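Local structure of predicted DNA-binding transcriptional regulator (Aliivibrio fischeri ES114, 7DWN) at residues A148-D152 / I153-P157; V284-I287 / L288-D292. The protein probably binds promoter DNA and regulates transcription, as a tetrameric member of the LysR family. One frame throughout, in Å; residues are numbered along the deposited sequence.

Contact 1. Residues A148-D152 / I153-P157; sequences AFDDD and ILRLP
Asp150 and Asp152 both pair with Arg155, and between them Asp151 builds an Asx motif where strand 145-149 runs out into a loop of the LysR substrate-binding domain. Asp150 reaches first: its OD1 takes Arg155 NH1 at 2.6 Å on the syn side, somewhat out of the carboxylate plane, in a salt bridge whose two flat groups are turned 58° apart. Asp151 follows: with CG trans to the backbone N (chi1 -180°), its OD2 swings forward to the chain ahead, accepting Leu154 N at 2.7 Å through the anti lone pair and Ile153 N more weakly. A short carboxylate suits this place because its oxygen accepts NH groups at the start of the helix-like bend, where no preceding turn offers carbonyl oxygens. The carbonyl O of Asp151 accepts Arg155 N at 3.0 Å, completing the Asx motif. The hydrocarbon of Leu154, which packs on Leu138 of helix 134-140, lies against Asp151 OD2. Asp152 runs alongside Arg155, whose chain bends at chi3 (56°), bringing NH1 between the two carboxylates, which probably share its positive charge. Asp152 OD1 lies in the guanidinium plane, at its edge, and receives Arg155 NH1 through the anti lone pair at 3.3 Å.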
loop_
_atom_site.group_PDB
_atom_site.type_symbol
_atom_site.label_atom_id
_atom_site.label_comp_id
_atom_site.label_asym_id
_atom_site.label_seq_id
_atom_site.Cartn_x
_atom_site.Cartn_y
_atom_site.Cartn_z
ATOM N N ALA A 148 21.744 1.377 -16.885
ATOM C CA ALA A 148 21.065 0.122 -17.184
ATOM C C ALA A 148 21.209 -0.183 -18.666
ATOM O O ALA A 148 21.839 0.565 -19.413
ATOM C CB ALA A 148 19.594 0.171 -16.757
ATOM N N PHE A 149 20.647 -1.307 -19.091
ATOM C CA PHE A 149 20.715 -1.693 -20.489
ATOM C C PHE A 149 19.492 -1.177 -21.244
ATOM O O PHE A 149 18.577 -0.584 -20.668
ATOM C CB PHE A 149 20.843 -3.210 -20.622
ATOM C CG PHE A 149 22.146 -3.755 -20.106
ATOM C CD1 PHE A 149 23.288 -3.718 -20.892
ATOM C CD2 PHE A 149 22.230 -4.294 -18.835
ATOM C CE1 PHE A 149 24.489 -4.212 -20.419
ATOM C CE2 PHE A 149 23.426 -4.791 -18.357
ATOM C CZ PHE A 149 24.557 -4.751 -19.149
ATOM N N ASP A 150 19.498 -1.403 -22.557
ATOM C CA ASP A 150 18.464 -0.889 -23.447
ATOM C C ASP A 150 17.077 -1.293 -22.968
ATOM O O ASP A 150 16.782 -2.481 -22.819
ATOM C CB ASP A 150 18.710 -1.408 -24.869
ATOM C CG ASP A 150 17.798 -0.761 -25.901
ATOM O OD1 ASP A 150 17.227 0.313 -25.614
ATOM O OD2 ASP A 150 17.648 -1.330 -27.002
ATOM N N ASP A 151 16.228 -0.297 -22.726
ATOM C CA ASP A 151 14.883 -0.520 -22.208
ATOM C C ASP A 151 13.915 0.382 -22.957
ATOM O O ASP A 151 14.107 1.601 -22.993
ATOM C CB ASP A 151 14.820 -0.245 -20.703
ATOM C CG ASP A 151 13.440 -0.477 -20.123
ATOM O OD1 ASP A 151 13.064 -1.651 -19.919
ATOM O OD2 ASP A 151 12.730 0.517 -19.870
ATOM N N ASP A 152 12.872 -0.216 -23.542
ATOM C CA ASP A 152 11.928 0.543 -24.358
ATOM C C ASP A 152 11.191 1.616 -23.565
ATOM O O ASP A 152 10.712 2.586 -24.160
ATOM C CB ASP A 152 10.916 -0.403 -25.010
ATOM C CG ASP A 152 11.544 -1.289 -26.070
ATOM O OD1 ASP A 152 12.596 -0.903 -26.621
ATOM O OD2 ASP A 152 10.983 -2.369 -26.357
ATOM N N ILE A 153 11.085 1.468 -22.248
ATOM C CA ILE A 153 10.388 2.452 -21.425
ATOM C C ILE A 153 11.332 3.551 -20.958
ATOM O O ILE A 153 11.029 4.741 -21.079
ATOM C CB ILE A 153 9.701 1.757 -20.228
ATOM C CG1 ILE A 153 8.578 0.831 -20.704
ATOM C CG2 ILE A 153 9.165 2.785 -19.239
ATOM C CD1 ILE A 153 9.016 -0.604 -20.951
ATOM N N LEU A 154 12.493 3.169 -20.422
ATOM C CA LEU A 154 13.433 4.145 -19.883
ATOM C C LEU A 154 14.095 4.986 -20.967
ATOM O O LEU A 154 14.567 6.088 -20.672
ATOM C CB LEU A 154 14.501 3.434 -19.051
ATOM C CG LEU A 154 14.020 2.856 -17.721
ATOM C CD1 LEU A 154 15.021 1.845 -17.191
ATOM C CD2 LEU A 154 13.795 3.971 -16.712
ATOM N N ARG A 155 14.133 4.500 -22.207
ATOM C CA ARG A 155 14.792 5.230 -23.283
ATOM C C ARG A 155 13.951 6.385 -23.816
ATOM O O ARG A 155 14.500 7.290 -24.455
ATOM C CB ARG A 155 15.134 4.268 -24.424
ATOM C CG ARG A 155 16.233 4.748 -25.352
ATOM C CD ARG A 155 16.468 3.759 -26.485
ATOM N NE ARG A 155 15.249 3.493 -27.247
ATOM C CZ ARG A 155 14.579 2.345 -27.215
ATOM N NH1 ARG A 155 15.011 1.340 -26.466
ATOM N NH2 ARG A 155 13.479 2.195 -27.942
ATOM N N LEU A 156 12.648 6.384 -23.558
ATOM C CA LEU A 156 11.712 7.350 -24.110
ATOM C C LEU A 156 11.241 8.333 -23.045
ATOM O O LEU A 156 11.447 8.113 -21.846
ATOM C CB LEU A 156 10.500 6.622 -24.708
ATOM C CG LEU A 156 10.774 5.710 -25.904
ATOM C CD1 LEU A 156 9.499 5.013 -26.347
ATOM C CD2 LEU A 156 11.375 6.507 -27.048
ATOM N N PRO A 157 10.622 9.442 -23.446
ATOM C CA PRO A 157 9.963 10.323 -22.474
ATOM C C PRO A 157 8.960 9.551 -21.636
ATOM O O PRO A 157 8.379 8.561 -22.108
ATOM C CB PRO A 157 9.269 11.376 -23.356
ATOM C CG PRO A 157 9.368 10.858 -24.768
ATOM C CD PRO A 157 10.608 10.029 -24.796
#

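Contact 2. Residues V284-I287 / L288-D292; sequences VWSI and LCNLD
The last turns of helix 279-290, in the substrate-binding domain of this LysR-type regulator, are held by i to i+4 bonds, two of them well formed, and by side chains one turn apart. Val284 O accepts Leu288 N, and Trp285 O accepts Cys289 N at 2.9 Å. On the buried face, Val284 CG1 and Leu288 CD1 lie side by side, 4.1 Å apart. Branched aliphatic residues fit there, since both pack on Ile145 of strand 145-149 and on Met111 of helix 101-114. Another face carries a sulfur-aromatic contact. A chi1 of 179° turns the Trp285 indole away from its own backbone N and lays it along the next turn, and Cys289 SG sits over one face, 3.6 Å from the centroid of the five-membered ring and displaced toward the NE1 side. The small, polarisable thiol suits this close approach, with Cys289 SG 3.3 Å from Trp285 NE1. Arg272 adds a cation-pi contact to the same indole. At the C-terminal end the backbone pattern frays: Asn290 N divides weakly between Ser286 O and Ile287 O, and Leu291 turns to positive phi. The side-chain amide of Asn290, a polar group suited to an exposed helix end, adds a further bond and probably steadies this end: ND2 points almost straight at Ser286 O, 3.1 Å away, at an N-H...O angle of 171°.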
loop_
_atom_site.group_PDB
_atom_site.type_symbol
_atom_site.label_atom_id
_atom_site.label_comp_id
_atom_site.label_asym_id
_atom_site.label_seq_id
_atom_site.Cartn_x
_atom_site.Cartn_y
_atom_site.Cartn_z
ATOM N N VAL A 284 28.035 14.493 -12.852
ATOM C CA VAL A 284 28.127 13.059 -13.115
ATOM C C VAL A 284 27.448 12.714 -14.436
ATOM O O VAL A 284 27.963 11.910 -15.226
ATOM C CB VAL A 284 27.538 12.254 -11.943
ATOM C CG1 VAL A 284 27.496 10.777 -12.291
ATOM C CG2 VAL A 284 28.366 12.479 -10.690
ATOM N N TRP A 285 26.293 13.327 -14.704
ATOM C CA TRP A 285 25.597 13.067 -15.960
ATOM C C TRP A 285 26.423 13.528 -17.154
ATOM O O TRP A 285 26.497 12.832 -18.173
ATOM C CB TRP A 285 24.234 13.754 -15.955
ATOM C CG TRP A 285 23.462 13.559 -17.222
ATOM C CD1 TRP A 285 23.410 14.407 -18.290
ATOM C CD2 TRP A 285 22.635 12.439 -17.557
ATOM N NE1 TRP A 285 22.596 13.888 -19.267
ATOM C CE2 TRP A 285 22.110 12.679 -18.842
ATOM C CE3 TRP A 285 22.285 11.258 -16.895
ATOM C CZ2 TRP A 285 21.256 11.781 -19.477
ATOM C CZ3 TRP A 285 21.434 10.371 -17.527
ATOM C CH2 TRP A 285 20.930 10.637 -18.803
ATOM N N SER A 286 27.053 14.701 -17.047
ATOM C CA SER A 286 27.897 15.193 -18.130
ATOM C C SER A 286 29.073 14.260 -18.380
ATOM O O SER A 286 29.430 13.993 -19.534
ATOM C CB SER A 286 28.393 16.602 -17.807
ATOM O OG SER A 286 29.460 16.979 -18.659
ATOM N N ILE A 287 29.689 13.752 -17.310
ATOM C CA ILE A 287 30.821 12.849 -17.484
ATOM C C ILE A 287 30.370 11.521 -18.083
ATOM O O ILE A 287 31.097 10.910 -18.876
ATOM C CB ILE A 287 31.553 12.672 -16.142
ATOM C CG1 ILE A 287 32.189 14.005 -15.738
ATOM C CG2 ILE A 287 32.612 11.581 -16.234
ATOM C CD1 ILE A 287 32.654 14.068 -14.314
ATOM N N LEU A 288 29.162 11.066 -17.740
ATOM C CA LEU A 288 28.623 9.859 -18.360
ATOM C C LEU A 288 28.354 10.069 -19.845
ATOM O O LEU A 288 28.670 9.200 -20.668
ATOM C CB LEU A 288 27.346 9.428 -17.641
ATOM C CG LEU A 288 27.550 8.653 -16.342
ATOM C CD1 LEU A 288 26.249 8.574 -15.567
ATOM C CD2 LEU A 288 28.069 7.260 -16.657
ATOM N N CYS A 289 27.767 11.212 -20.208
ATOM C CA CYS A 289 27.533 11.515 -21.616
ATOM C C CYS A 289 28.833 11.683 -22.387
ATOM O O CYS A 289 28.829 11.582 -23.619
ATOM C CB CYS A 289 26.683 12.780 -21.757
ATOM S SG CYS A 289 25.026 12.664 -21.053
ATOM N N ASN A 290 29.933 11.926 -21.735
ATOM C CA ASN A 290 31.118 12.005 -22.480
ATOM C C ASN A 290 31.892 10.761 -22.548
ATOM O O ASN A 290 31.781 10.127 -23.552
ATOM C CB ASN A 290 31.953 13.181 -22.125
ATOM C CG ASN A 290 31.460 14.400 -22.824
ATOM O OD1 ASN A 290 31.962 14.774 -23.823
ATOM N ND2 ASN A 290 30.417 14.943 -22.345
ATOM N N LEU A 291 32.610 10.318 -21.550
ATOM C CA LEU A 291 33.116 8.935 -21.499
ATOM C C LEU A 291 33.629 8.612 -22.856
ATOM O O LEU A 291 33.366 7.589 -23.420
ATOM C CB LEU A 291 32.045 7.942 -21.098
ATOM C CG LEU A 291 31.965 7.492 -19.640
ATOM C CD1 LEU A 291 31.817 6.017 -19.417
ATOM C CD2 LEU A 291 33.084 8.018 -18.800
ATOM N N ASP A 292 34.310 9.615 -23.381
ATOM C CA ASP A 292 34.915 9.608 -24.654
ATOM C C ASP A 292 35.899 10.770 -24.567
ATOM O O ASP A 292 36.351 11.152 -23.486
ATOM C CB ASP A 292 33.850 9.818 -25.704
ATOM C CG ASP A 292 34.415 9.992 -27.055
ATOM O OD1 ASP A 292 35.619 10.236 -27.187
ATOM O OD2 ASP A 292 33.654 9.873 -28.005
#

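Contact 1 comes first along the chain and contact 2 near its C-terminus, yet both belong to the substrate-binding domain and both attach to strand 145-149. Contact 1 forms where that strand ends, while the helix of contact 2 packs on Ile145 and Leu147 within it. Their centres are 18 Å apart and their nearest atoms about 8 Å, so they do not touch. The neighbouring antiparallel strand 264-272 serves both, through Tyr271 at contact 1 and Arg272 at contact 2. Contact 1 also faces helix 201-209 through Phe149 and Asp150, consistent with a place near the cleft where LysR relatives bind effectors; contact 2 instead covers the sheet beside helix 101-114.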